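Long-range contacts in SnoN,SnoN (Streptomyces nogalater, PDB 5EQU), which binds iron, 2-oxoglutarate and nogalamycin RO, and is probably an epimerase belonging to the 2-oxoglutarate-dependent dioxygenases: residues A88-G93 against F121-L126; P117-K122 against V242-T247; P149-G154 against A246-R251. One frame throughout, in Å; residues are numbered along the deposited sequence.

Interaction 1 (A88-G93 against F121-L126); sequences ADAQLG and FKLEVL. With 5R6 (Nogalamycin RO), chain G.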
loop_
_atom_site.group_PDB
_atom_site.type_symbol
_atom_site.label_atom_id
_atom_site.label_comp_id
_atom_site.label_asym_id
_atom_site.label_seq_id
_atom_site.Cartn_x
_atom_site.Cartn_y
_atom_site.Cartn_z
ATOM N N ALA A 88 6.604 -0.297 10.313
ATOM C CA ALA A 88 5.976 -1.576 9.957
ATOM C C ALA A 88 4.833 -1.906 10.912
ATOM O O ALA A 88 4.902 -1.593 12.072
ATOM C CB ALA A 88 7.006 -2.680 9.993
ATOM N N ASP A 89 3.783 -2.521 10.386
ATOM C CA ASP A 89 2.598 -2.883 11.152
ATOM C C ASP A 89 2.228 -1.849 12.195
ATOM O O ASP A 89 2.049 -2.167 13.352
ATOM C CB ASP A 89 2.798 -4.246 11.773
ATOM C CG ASP A 89 2.902 -5.313 10.719
ATOM O OD1 ASP A 89 1.831 -5.634 10.102
ATOM O OD2 ASP A 89 4.047 -5.766 10.493
ATOM N N ALA A 90 2.118 -0.603 11.738
ATOM C CA ALA A 90 1.868 0.546 12.612
ATOM C C ALA A 90 0.561 0.423 13.391
ATOM O O ALA A 90 0.473 0.973 14.449
ATOM C CB ALA A 90 1.887 1.858 11.807
ATOM N N GLN A 91 -0.419 -0.304 12.866
ATOM C CA GLN A 91 -1.673 -0.525 13.557
ATOM C C GLN A 91 -1.623 -1.341 14.844
ATOM O O GLN A 91 -2.538 -1.246 15.634
ATOM C CB GLN A 91 -2.732 -1.120 12.625
ATOM C CG GLN A 91 -2.753 -2.631 12.442
ATOM C CD GLN A 91 -1.580 -3.167 11.635
ATOM O OE1 GLN A 91 -0.772 -2.408 11.100
ATOM N NE2 GLN A 91 -1.481 -4.489 11.558
ATOM N N LEU A 92 -0.578 -2.143 15.060
ATOM C CA LEU A 92 -0.480 -2.972 16.266
ATOM C C LEU A 92 -0.094 -2.169 17.490
ATOM O O LEU A 92 -0.538 -2.477 18.589
ATOM C CB LEU A 92 0.531 -4.101 16.078
ATOM C CG LEU A 92 0.320 -5.023 14.895
ATOM C CD1 LEU A 92 1.499 -5.965 14.818
ATOM C CD2 LEU A 92 -0.991 -5.781 14.972
ATOM N N GLY A 93 0.750 -1.155 17.302
ATOM C CA GLY A 93 1.186 -0.266 18.401
ATOM C C GLY A 93 0.336 0.986 18.589
ATOM O O GLY A 93 0.358 1.579 19.647
ATOM N N PHE A 121 -4.520 -6.787 6.456
ATOM C CA PHE A 121 -3.268 -7.519 6.647
ATOM C C PHE A 121 -2.237 -6.676 7.361
ATOM O O PHE A 121 -1.607 -7.130 8.347
ATOM C CB PHE A 121 -2.717 -8.008 5.301
ATOM C CG PHE A 121 -1.355 -8.623 5.396
ATOM C CD1 PHE A 121 -1.165 -9.782 6.108
ATOM C CD2 PHE A 121 -0.264 -8.054 4.726
ATOM C CE1 PHE A 121 0.088 -10.370 6.195
ATOM C CE2 PHE A 121 1.000 -8.631 4.814
ATOM C CZ PHE A 121 1.169 -9.798 5.555
ATOM N N LYS A 122 -2.039 -5.454 6.858
ATOM C CA LYS A 122 -1.085 -4.524 7.511
ATOM C C LYS A 122 -1.348 -3.089 7.126
ATOM O O LYS A 122 -1.958 -2.842 6.090
ATOM C CB LYS A 122 0.369 -4.868 7.174
ATOM C CG LYS A 122 0.757 -4.628 5.716
ATOM C CD LYS A 122 2.209 -5.036 5.459
ATOM C CE LYS A 122 2.542 -4.981 3.984
ATOM N NZ LYS A 122 4.015 -5.009 3.807
ATOM N N LEU A 123 -0.878 -2.160 7.968
ATOM C CA LEU A 123 -0.731 -0.770 7.571
ATOM C C LEU A 123 0.650 -0.262 7.926
ATOM O O LEU A 123 1.159 -0.492 9.031
ATOM C CB LEU A 123 -1.808 0.138 8.220
ATOM C CG LEU A 123 -1.726 1.651 7.970
ATOM C CD1 LEU A 123 -3.080 2.316 8.142
ATOM C CD2 LEU A 123 -0.755 2.318 8.908
ATOM N N GLU A 124 1.221 0.492 6.991
ATOM C CA GLU A 124 2.512 1.115 7.173
ATOM C C GLU A 124 2.427 2.626 7.072
ATOM O O GLU A 124 1.722 3.148 6.235
ATOM C CB GLU A 124 3.482 0.583 6.112
ATOM C CG GLU A 124 3.795 -0.909 6.320
ATOM C CD GLU A 124 4.388 -1.605 5.098
ATOM O OE1 GLU A 124 4.178 -1.167 3.930
ATOM O OE2 GLU A 124 5.060 -2.621 5.327
ATOM N N VAL A 125 3.197 3.298 7.896
ATOM C CA VAL A 125 3.353 4.704 7.835
ATOM C C VAL A 125 4.588 4.982 7.000
ATOM O O VAL A 125 5.660 4.495 7.345
ATOM C CB VAL A 125 3.474 5.251 9.262
ATOM C CG1 VAL A 125 3.780 6.711 9.246
ATOM C CG2 VAL A 125 2.150 5.063 9.978
ATOM N N LEU A 126 4.437 5.752 5.924
ATOM C CA LEU A 126 5.498 5.925 4.901
ATOM C C LEU A 126 6.065 7.338 4.876
ATOM O O LEU A 126 5.320 8.318 4.986
ATOM C CB LEU A 126 4.969 5.578 3.518
ATOM C CG LEU A 126 4.199 4.260 3.293
ATOM C CD1 LEU A 126 3.917 4.068 1.809
ATOM C CD2 LEU A 126 4.911 3.023 3.825
HETATM C CAR 5R6 G . 16.166 -1.581 -5.765
HETATM C CBN 5R6 G . 17.006 -0.807 -6.687
HETATM O OAL 5R6 G . 16.258 -0.583 -7.937
HETATM C CBR 5R6 G . 18.432 -1.431 -6.817
HETATM O OAM 5R6 G . 19.263 -0.518 -6.108
HETATM C CBM 5R6 G . 18.658 -2.812 -6.090
HETATM C CAB 5R6 G . 19.925 -3.545 -6.504
HETATM O OAW 5R6 G . 17.537 -3.707 -6.250
HETATM C CBP 5R6 G . 16.211 -3.105 -6.017
HETATM O OAX 5R6 G . 15.523 -3.702 -4.891
HETATM C CBQ 5R6 G . 15.967 -4.043 -3.545
HETATM C CAT 5R6 G . 17.184 -3.328 -2.899
HETATM C CBW 5R6 G . 17.566 -4.079 -1.594
HETATM C CAE 5R6 G . 18.657 -3.329 -0.800
HETATM O OAO 5R6 G . 18.131 -5.305 -1.987
HETATM C CBF 5R6 G . 14.836 -4.057 -2.667
HETATM C CBB 5R6 G . 13.512 -3.981 -3.148
HETATM O OAK 5R6 G . 13.325 -3.823 -4.475
HETATM C CBK 5R6 G . 12.361 -4.052 -2.350
HETATM C CBH 5R6 G . 11.080 -3.976 -2.890
HETATM O OAI 5R6 G . 10.910 -3.785 -4.105
HETATM C CBJ 5R6 G . 9.976 -4.099 -2.024
HETATM C CBA 5R6 G . 8.693 -4.030 -2.538
HETATM O OAJ 5R6 G . 8.573 -3.813 -3.876
HETATM C CAP 5R6 G . 7.596 -4.146 -1.738
HETATM C CBD 5R6 G . 7.712 -4.301 -0.370
HETATM C CBX 5R6 G . 6.587 -4.486 0.489
HETATM C CAF 5R6 G . 5.632 -5.557 -0.124
HETATM O OAY 5R6 G . 6.958 -5.158 1.726
HETATM C CBS 5R6 G . 5.834 -3.231 0.818
HETATM O OAN 5R6 G . 4.696 -3.540 1.662
HETATM C CBT 5R6 G . 6.775 -2.268 1.533
HETATM N NBV 5R6 G . 6.029 -1.096 1.993
HETATM C CAD 5R6 G . 6.928 -0.128 2.667
HETATM C CAC 5R6 G . 5.239 -0.397 0.933
HETATM C CAS 5R6 G . 7.546 -2.975 2.692
HETATM C CBO 5R6 G . 7.968 -4.464 2.388
HETATM O OAV 5R6 G . 9.095 -4.542 1.509
HETATM C CBE 5R6 G . 8.981 -4.359 0.156
HETATM C CBL 5R6 G . 10.134 -4.260 -0.639
HETATM C CBG 5R6 G . 11.432 -4.336 -0.120
HETATM O OAH 5R6 G . 11.606 -4.482 1.079
HETATM C CBI 5R6 G . 12.543 -4.238 -0.978
HETATM C CAQ 5R6 G . 13.862 -4.334 -0.490
HETATM C CBC 5R6 G . 15.016 -4.251 -1.298
HETATM C CBU 5R6 G . 16.308 -4.424 -0.693
HETATM C CAZ 5R6 G . 16.470 -5.849 -0.345
HETATM O OAG 5R6 G . 17.185 -6.209 0.600
HETATM O OAU 5R6 G . 15.899 -6.803 -1.192
HETATM C CAA 5R6 G . 16.390 -8.173 -1.159
HETATM O O HOH W 1 4.556 -3.611 7.962
#
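Ala90 meets strand 121-126 with both backbone and methyl group, and the dense part of this contact gathers around it. Its N-H reaches Leu123 O at 2.9 Å, a bond noticeably bent at the hydrogen (142°). Ala90 CB packs 3.7 Å from Val125 CG2 and also touches Leu123 CD2, while Met97 of helix 95-101 lies against both Ala90 and Val125. Gln91 supplies the second bond: Leu123 N donates to Gln91 OE1 over 3.1 Å, approaching from above the amide plane and not along a lone pair. The glutamine reaches back by a chain folded at both its first bonds, with CG wedged between backbone N and carbonyl carbon (chi1 85°). Leu123 thereby has both its peptide N-H and its C=O engaged, one by a side chain and one by a main chain.

Strand 118-128 belongs to the larger antiparallel sheet of a cupin-type double-stranded beta-helix. Its neighbour, strand 81-87, still pairs through Val87 with Val125; just beyond, 88-93 leaves the sheet and coils into a short helical turn. The whole contact lies in the 14-202 part of the engineered fusion.

Packing is sparser around the partly exposed Ala88 and Asp89. Asp89 CB starts away from the strand, but the carboxylate returns, and OD1 comes 3.4 Å from Lys122 CB, the two side chains crossing at about a right angle. A water accepts from Asp89 N at 2.8 Å and donates to Glu124 OE2, which also receives Lys122 NZ at 3.0 Å in a salt bridge. On nogalamycin RO, OAN takes a hydrogen bond from Lys122 NZ (2.7 Å), whereas NBV gives one to Glu124 OE1 (2.7 Å).

Interaction 2 (P117-K122 against V242-T247); sequences PLRLFK and VYMDAT. With 5R6 (Nogalamycin RO), chain G.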
loop_
_atom_site.group_PDB
_atom_site.type_symbol
_atom_site.label_atom_id
_atom_site.label_comp_id
_atom_site.label_asym_id
_atom_site.label_seq_id
_atom_site.Cartn_x
_atom_site.Cartn_y
_atom_site.Cartn_z
ATOM N N PRO A 117 -15.811 -9.768 1.074
ATOM C CA PRO A 117 -15.414 -9.228 2.372
ATOM C C PRO A 117 -13.917 -9.306 2.564
ATOM O O PRO A 117 -13.294 -10.195 2.025
ATOM C CB PRO A 117 -16.165 -10.127 3.402
ATOM C CG PRO A 117 -17.186 -10.877 2.617
ATOM C CD PRO A 117 -16.643 -10.978 1.212
ATOM N N LEU A 118 -13.359 -8.385 3.333
ATOM C CA LEU A 118 -11.924 -8.250 3.475
ATOM C C LEU A 118 -11.487 -8.191 4.941
ATOM O O LEU A 118 -12.279 -7.947 5.850
ATOM C CB LEU A 118 -11.425 -6.974 2.793
ATOM C CG LEU A 118 -11.711 -6.766 1.301
ATOM C CD1 LEU A 118 -11.474 -5.306 0.887
ATOM C CD2 LEU A 118 -10.824 -7.670 0.446
ATOM N N ARG A 119 -10.191 -8.410 5.124
ATOM C CA ARG A 119 -9.508 -8.243 6.373
ATOM C C ARG A 119 -8.339 -7.338 6.127
ATOM O O ARG A 119 -7.776 -7.326 5.019
ATOM C CB ARG A 119 -8.975 -9.594 6.888
ATOM C CG ARG A 119 -10.049 -10.474 7.477
ATOM C CD ARG A 119 -9.547 -11.874 7.833
ATOM N NE ARG A 119 -10.655 -12.649 8.350
ATOM C CZ ARG A 119 -11.087 -12.618 9.612
ATOM N NH1 ARG A 119 -10.512 -11.854 10.548
ATOM N NH2 ARG A 119 -12.135 -13.346 9.934
ATOM N N LEU A 120 -7.929 -6.640 7.168
ATOM C CA LEU A 120 -6.682 -5.931 7.143
ATOM C C LEU A 120 -5.533 -6.920 7.304
ATOM O O LEU A 120 -5.541 -7.752 8.232
ATOM C CB LEU A 120 -6.627 -4.948 8.297
ATOM C CG LEU A 120 -5.312 -4.216 8.513
ATOM C CD1 LEU A 120 -5.068 -3.266 7.365
ATOM C CD2 LEU A 120 -5.352 -3.496 9.835
ATOM N N PHE A 121 -4.520 -6.787 6.456
ATOM C CA PHE A 121 -3.268 -7.519 6.647
ATOM C C PHE A 121 -2.237 -6.676 7.361
ATOM O O PHE A 121 -1.607 -7.130 8.347
ATOM C CB PHE A 121 -2.717 -8.008 5.301
ATOM C CG PHE A 121 -1.355 -8.623 5.396
ATOM C CD1 PHE A 121 -1.165 -9.782 6.108
ATOM C CD2 PHE A 121 -0.264 -8.054 4.726
ATOM C CE1 PHE A 121 0.088 -10.370 6.195
ATOM C CE2 PHE A 121 1.000 -8.631 4.814
ATOM C CZ PHE A 121 1.169 -9.798 5.555
ATOM N N LYS A 122 -2.039 -5.454 6.858
ATOM C CA LYS A 122 -1.085 -4.524 7.511
ATOM C C LYS A 122 -1.348 -3.089 7.126
ATOM O O LYS A 122 -1.958 -2.842 6.090
ATOM C CB LYS A 122 0.369 -4.868 7.174
ATOM C CG LYS A 122 0.757 -4.628 5.716
ATOM C CD LYS A 122 2.209 -5.036 5.459
ATOM C CE LYS A 122 2.542 -4.981 3.984
ATOM N NZ LYS A 122 4.015 -5.009 3.807
ATOM N N VAL A 242 -2.735 -2.689 3.329
ATOM C CA VAL A 242 -3.052 -3.826 2.486
ATOM C C VAL A 242 -4.266 -4.572 3.053
ATOM O O VAL A 242 -4.305 -4.913 4.248
ATOM C CB VAL A 242 -1.850 -4.807 2.425
ATOM C CG1 VAL A 242 -2.161 -6.008 1.542
ATOM C CG2 VAL A 242 -0.607 -4.084 1.959
ATOM N N TYR A 243 -5.198 -4.886 2.151
ATOM C CA TYR A 243 -6.404 -5.608 2.467
ATOM C C TYR A 243 -6.431 -6.897 1.684
ATOM O O TYR A 243 -6.048 -6.946 0.500
ATOM C CB TYR A 243 -7.637 -4.734 2.146
ATOM C CG TYR A 243 -7.624 -3.419 2.910
ATOM C CD1 TYR A 243 -7.831 -3.393 4.270
ATOM C CD2 TYR A 243 -7.397 -2.203 2.264
ATOM C CE1 TYR A 243 -7.815 -2.201 4.992
ATOM C CE2 TYR A 243 -7.357 -1.005 2.978
ATOM C CZ TYR A 243 -7.578 -0.999 4.346
ATOM O OH TYR A 243 -7.535 0.189 5.063
ATOM N N MET A 244 -6.882 -7.946 2.355
ATOM C CA MET A 244 -6.911 -9.280 1.799
ATOM C C MET A 244 -8.301 -9.874 1.925
ATOM O O MET A 244 -9.108 -9.445 2.746
ATOM C CB MET A 244 -5.880 -10.156 2.512
ATOM C CG MET A 244 -6.187 -10.418 3.970
ATOM S SD MET A 244 -4.782 -11.126 4.766
ATOM C CE MET A 244 -5.329 -11.220 6.481
ATOM N N ASP A 245 -8.556 -10.882 1.115
ATOM C CA ASP A 245 -9.765 -11.699 1.193
ATOM C C ASP A 245 -9.980 -12.226 2.648
ATOM O O ASP A 245 -9.020 -12.595 3.336
ATOM C CB ASP A 245 -9.590 -12.885 0.236
ATOM C CG ASP A 245 -10.902 -13.466 -0.242
ATOM O OD1 ASP A 245 -11.515 -14.219 0.528
ATOM O OD2 ASP A 245 -11.288 -13.176 -1.417
ATOM N N ALA A 246 -11.232 -12.251 3.104
ATOM C CA ALA A 246 -11.545 -12.527 4.498
ATOM C C ALA A 246 -11.170 -13.956 4.894
ATOM O O ALA A 246 -11.031 -14.241 6.078
ATOM C CB ALA A 246 -13.028 -12.280 4.773
ATOM N N THR A 247 -11.041 -14.828 3.893
ATOM C CA THR A 247 -10.670 -16.231 4.029
ATOM C C THR A 247 -9.199 -16.521 3.743
ATOM O O THR A 247 -8.848 -17.658 3.607
ATOM C CB THR A 247 -11.492 -17.077 3.019
ATOM O OG1 THR A 247 -11.254 -16.609 1.687
ATOM C CG2 THR A 247 -12.996 -16.960 3.298
HETATM C CAR 5R6 G . 16.166 -1.581 -5.765
HETATM C CBN 5R6 G . 17.006 -0.807 -6.687
HETATM O OAL 5R6 G . 16.258 -0.583 -7.937
HETATM C CBR 5R6 G . 18.432 -1.431 -6.817
HETATM O OAM 5R6 G . 19.263 -0.518 -6.108
HETATM C CBM 5R6 G . 18.658 -2.812 -6.090
HETATM C CAB 5R6 G . 19.925 -3.545 -6.504
HETATM O OAW 5R6 G . 17.537 -3.707 -6.250
HETATM C CBP 5R6 G . 16.211 -3.105 -6.017
HETATM O OAX 5R6 G . 15.523 -3.702 -4.891
HETATM C CBQ 5R6 G . 15.967 -4.043 -3.545
HETATM C CAT 5R6 G . 17.184 -3.328 -2.899
HETATM C CBW 5R6 G . 17.566 -4.079 -1.594
HETATM C CAE 5R6 G . 18.657 -3.329 -0.800
HETATM O OAO 5R6 G . 18.131 -5.305 -1.987
HETATM C CBF 5R6 G . 14.836 -4.057 -2.667
HETATM C CBB 5R6 G . 13.512 -3.981 -3.148
HETATM O OAK 5R6 G . 13.325 -3.823 -4.475
HETATM C CBK 5R6 G . 12.361 -4.052 -2.350
HETATM C CBH 5R6 G . 11.080 -3.976 -2.890
HETATM O OAI 5R6 G . 10.910 -3.785 -4.105
HETATM C CBJ 5R6 G . 9.976 -4.099 -2.024
HETATM C CBA 5R6 G . 8.693 -4.030 -2.538
HETATM O OAJ 5R6 G . 8.573 -3.813 -3.876
HETATM C CAP 5R6 G . 7.596 -4.146 -1.738
HETATM C CBD 5R6 G . 7.712 -4.301 -0.370
HETATM C CBX 5R6 G . 6.587 -4.486 0.489
HETATM C CAF 5R6 G . 5.632 -5.557 -0.124
HETATM O OAY 5R6 G . 6.958 -5.158 1.726
HETATM C CBS 5R6 G . 5.834 -3.231 0.818
HETATM O OAN 5R6 G . 4.696 -3.540 1.662
HETATM C CBT 5R6 G . 6.775 -2.268 1.533
HETATM N NBV 5R6 G . 6.029 -1.096 1.993
HETATM C CAD 5R6 G . 6.928 -0.128 2.667
HETATM C CAC 5R6 G . 5.239 -0.397 0.933
HETATM C CAS 5R6 G . 7.546 -2.975 2.692
HETATM C CBO 5R6 G . 7.968 -4.464 2.388
HETATM O OAV 5R6 G . 9.095 -4.542 1.509
HETATM C CBE 5R6 G . 8.981 -4.359 0.156
HETATM C CBL 5R6 G . 10.134 -4.260 -0.639
HETATM C CBG 5R6 G . 11.432 -4.336 -0.120
HETATM O OAH 5R6 G . 11.606 -4.482 1.079
HETATM C CBI 5R6 G . 12.543 -4.238 -0.978
HETATM C CAQ 5R6 G . 13.862 -4.334 -0.490
HETATM C CBC 5R6 G . 15.016 -4.251 -1.298
HETATM C CBU 5R6 G . 16.308 -4.424 -0.693
HETATM C CAZ 5R6 G . 16.470 -5.849 -0.345
HETATM O OAG 5R6 G . 17.185 -6.209 0.600
HETATM O OAU 5R6 G . 15.899 -6.803 -1.192
HETATM C CAA 5R6 G . 16.390 -8.173 -1.159
HETATM O O HOH W 2 -13.544 -14.662 7.515
#
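A classic beta bulge interrupts the antiparallel pairing of strands 118-128 and 236-245, central neighbours in the larger sheet; here the 14-202 part of the engineered fusion meets the 203-305 part. Before the bulge the register is regular: Arg119 and Met244 form a hydrogen-bonded pair, Arg119 N to Met244 O at 2.8 Å and Met244 N to Arg119 O at 2.9 Å. At the bulge Phe121 and Lys122 both face Val242, whose O accepts Phe121 N at 2.9 Å and, weakly, Lys122 N at 3.5 Å. Val242 N then closes on Lys122 O, and the register has moved by one residue.

On one face Leu120 CD1 lies 3.8 Å from Tyr243 CE1, obliquely to the ring, whose hydroxyl is bonded to Ala101 O. On the other, the extended Met244 chain crosses Phe121 at about a right angle, setting SD 5.1 Å from the centroid of the Phe121 ring in an oblique Met-aromatic contact. Further along this face Lys122 CE rests 3.8 Å from Val242 CG2, so the valine flanks the lysine chain on its way to the ligand.

Near the strand ends Arg119 runs straight from CG to NE, and NE donates to Ala246 O at 2.8 Å, on a lone pair and in the guanidinium plane. A water links Arg119 NH2 to the same oxygen, while NH1 binds Phe280 O. Antiparallel neighbours of this kind build the double-stranded beta-helix, the core of the cupin fold.

Interaction 3 (P149-G154 against A246-R251); sequences PFSTAG and ATAAYR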
loop_
_atom_site.group_PDB
_atom_site.type_symbol
_atom_site.label_atom_id
_atom_site.label_comp_id
_atom_site.label_asym_id
_atom_site.label_seq_id
_atom_site.Cartn_x
_atom_site.Cartn_y
_atom_site.Cartn_z
ATOM N N PRO A 149 2.519 -12.354 2.030
ATOM C CA PRO A 149 2.527 -13.784 2.412
ATOM C C PRO A 149 1.157 -14.384 2.767
ATOM O O PRO A 149 0.969 -14.942 3.877
ATOM C CB PRO A 149 3.467 -13.806 3.608
ATOM C CG PRO A 149 3.191 -12.505 4.269
ATOM C CD PRO A 149 2.995 -11.507 3.140
ATOM N N PHE A 150 0.219 -14.329 1.816
ATOM C CA PHE A 150 -1.086 -14.964 1.991
ATOM C C PHE A 150 -1.641 -15.571 0.711
ATOM O O PHE A 150 -1.194 -15.250 -0.364
ATOM C CB PHE A 150 -2.101 -14.038 2.703
ATOM C CG PHE A 150 -2.214 -12.671 2.121
ATOM C CD1 PHE A 150 -3.047 -12.439 1.026
ATOM C CD2 PHE A 150 -1.527 -11.601 2.681
ATOM C CE1 PHE A 150 -3.190 -11.171 0.510
ATOM C CE2 PHE A 150 -1.686 -10.318 2.162
ATOM C CZ PHE A 150 -2.496 -10.118 1.067
ATOM N N SER A 151 -2.602 -16.488 0.857
ATOM C CA SER A 151 -3.059 -17.344 -0.239
ATOM C C SER A 151 -3.657 -16.525 -1.408
ATOM O O SER A 151 -3.411 -16.847 -2.561
ATOM C CB SER A 151 -4.067 -18.368 0.261
ATOM O OG SER A 151 -5.199 -17.768 0.852
ATOM N N THR A 152 -4.413 -15.473 -1.072
ATOM C CA THR A 152 -5.115 -14.585 -2.020
ATOM C C THR A 152 -4.320 -13.328 -2.438
ATOM O O THR A 152 -4.898 -12.320 -2.874
ATOM C CB THR A 152 -6.471 -14.133 -1.431
ATOM O OG1 THR A 152 -6.257 -13.425 -0.193
ATOM C CG2 THR A 152 -7.360 -15.348 -1.233
ATOM N N ALA A 153 -2.996 -13.390 -2.303
ATOM C CA ALA A 153 -2.094 -12.322 -2.688
ATOM C C ALA A 153 -2.375 -11.711 -4.073
ATOM O O ALA A 153 -2.276 -10.501 -4.255
ATOM C CB ALA A 153 -0.685 -12.858 -2.649
ATOM N N GLY A 154 -2.754 -12.554 -5.035
ATOM C CA GLY A 154 -3.024 -12.111 -6.395
ATOM C C GLY A 154 -4.233 -11.182 -6.571
ATOM O O GLY A 154 -4.431 -10.667 -7.654
ATOM N N ALA A 246 -11.232 -12.251 3.104
ATOM C CA ALA A 246 -11.545 -12.527 4.498
ATOM C C ALA A 246 -11.170 -13.956 4.894
ATOM O O ALA A 246 -11.031 -14.241 6.078
ATOM C CB ALA A 246 -13.028 -12.280 4.773
ATOM N N THR A 247 -11.041 -14.828 3.893
ATOM C CA THR A 247 -10.670 -16.231 4.029
ATOM C C THR A 247 -9.199 -16.521 3.743
ATOM O O THR A 247 -8.848 -17.658 3.607
ATOM C CB THR A 247 -11.492 -17.077 3.019
ATOM O OG1 THR A 247 -11.254 -16.609 1.687
ATOM C CG2 THR A 247 -12.996 -16.960 3.298
ATOM N N ALA A 248 -8.343 -15.509 3.629
ATOM C CA ALA A 248 -6.943 -15.708 3.278
ATOM C C ALA A 248 -6.230 -16.572 4.310
ATOM O O ALA A 248 -6.596 -16.588 5.464
ATOM C CB ALA A 248 -6.248 -14.382 3.196
ATOM N N ALA A 249 -5.219 -17.300 3.867
ATOM C CA ALA A 249 -4.399 -18.116 4.746
ATOM C C ALA A 249 -2.931 -17.823 4.515
ATOM O O ALA A 249 -2.542 -17.306 3.463
ATOM C CB ALA A 249 -4.694 -19.590 4.537
ATOM N N TYR A 250 -2.112 -18.173 5.506
ATOM C CA TYR A 250 -0.684 -17.878 5.435
ATOM C C TYR A 250 -0.035 -18.615 4.258
ATOM O O TYR A 250 -0.371 -19.768 3.986
ATOM C CB TYR A 250 -0.003 -18.259 6.727
ATOM C CG TYR A 250 1.456 -17.857 6.824
ATOM C CD1 TYR A 250 1.803 -16.526 6.956
ATOM C CD2 TYR A 250 2.495 -18.819 6.813
ATOM C CE1 TYR A 250 3.118 -16.141 7.083
ATOM C CE2 TYR A 250 3.822 -18.428 6.922
ATOM C CZ TYR A 250 4.103 -17.083 7.072
ATOM O OH TYR A 250 5.362 -16.621 7.199
ATOM N N ARG A 251 0.832 -17.907 3.541
ATOM C CA ARG A 251 1.583 -18.463 2.413
ATOM C C ARG A 251 2.972 -17.841 2.474
ATOM O O ARG A 251 3.093 -16.680 2.229
ATOM C CB ARG A 251 0.874 -18.151 1.096
ATOM C CG ARG A 251 1.433 -18.880 -0.149
ATOM C CD ARG A 251 0.893 -18.323 -1.479
ATOM N NE ARG A 251 1.031 -16.861 -1.543
ATOM C CZ ARG A 251 2.139 -16.171 -1.860
ATOM N NH1 ARG A 251 3.261 -16.767 -2.261
ATOM N NH2 ARG A 251 2.117 -14.839 -1.806
#
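Loops 149-154 and 246-251 run alongside each other with a single backbone bridge between Phe150 and Tyr250, framed by bonds from Arg251 N to Pro149 O (3.0 Å) and from Ser151 N to Ala249 O (2.7 Å). Ser151 also uses its hydroxyl: OG, between backbone N and carbonyl carbon (chi1 59°), receives Ala249 N at 3.1 Å, so serine and alanine grip each other in both directions. Arg251 bends at chi3 to bring NE to Phe150 O at 3.0 Å, the oxygen lying in the guanidinium plane although the donor stands above the carbonyl plane. From the opposite face that oxygen accepts Ala153 N. Beyond NE, the guanidinium passes Ala153 CB, 3.5 Å from Arg251 NH2. Apolar contact is lighter: Phe150 CB stands 4.2 Å from Ala248 CB, and Pro149 touches the Tyr250 ring, whose hydroxyl binds Asp259 O.

The loops belong to the 14-202 and 203-305 parts of the engineered fusion, respectively, and the side chain of Pro149 lies about 7 Å from the bound nogalamycin RO. Loop 149-154 contains a type I beta turn, Phe150 to Ala153, whose closing carbonyl also accepts from an arginine of the second loop.

The three contacts pass from sheet interior to loop periphery. Interactions 1 and 2 are buried and share strand 118-128, which meets a helical turn in one and strand 236-245 in the other; both reach nogalamycin RO through Lys122. Interaction 3, partly buried, continues from the end of strand 236-245 into loops. Its chemistry combines one short backbone bridge with bonds from a serine hydroxyl and an arginine, where interaction 2 is mainly strand pairing, shifted by a bulge, with an arginine bond near its end, and interaction 1 mixes a few bonds with methyl packing and water. Phe121 links all three: its ring meets that of Phe150 edge-to-face and touches Pro149, while Met244 packs on Phe150 too.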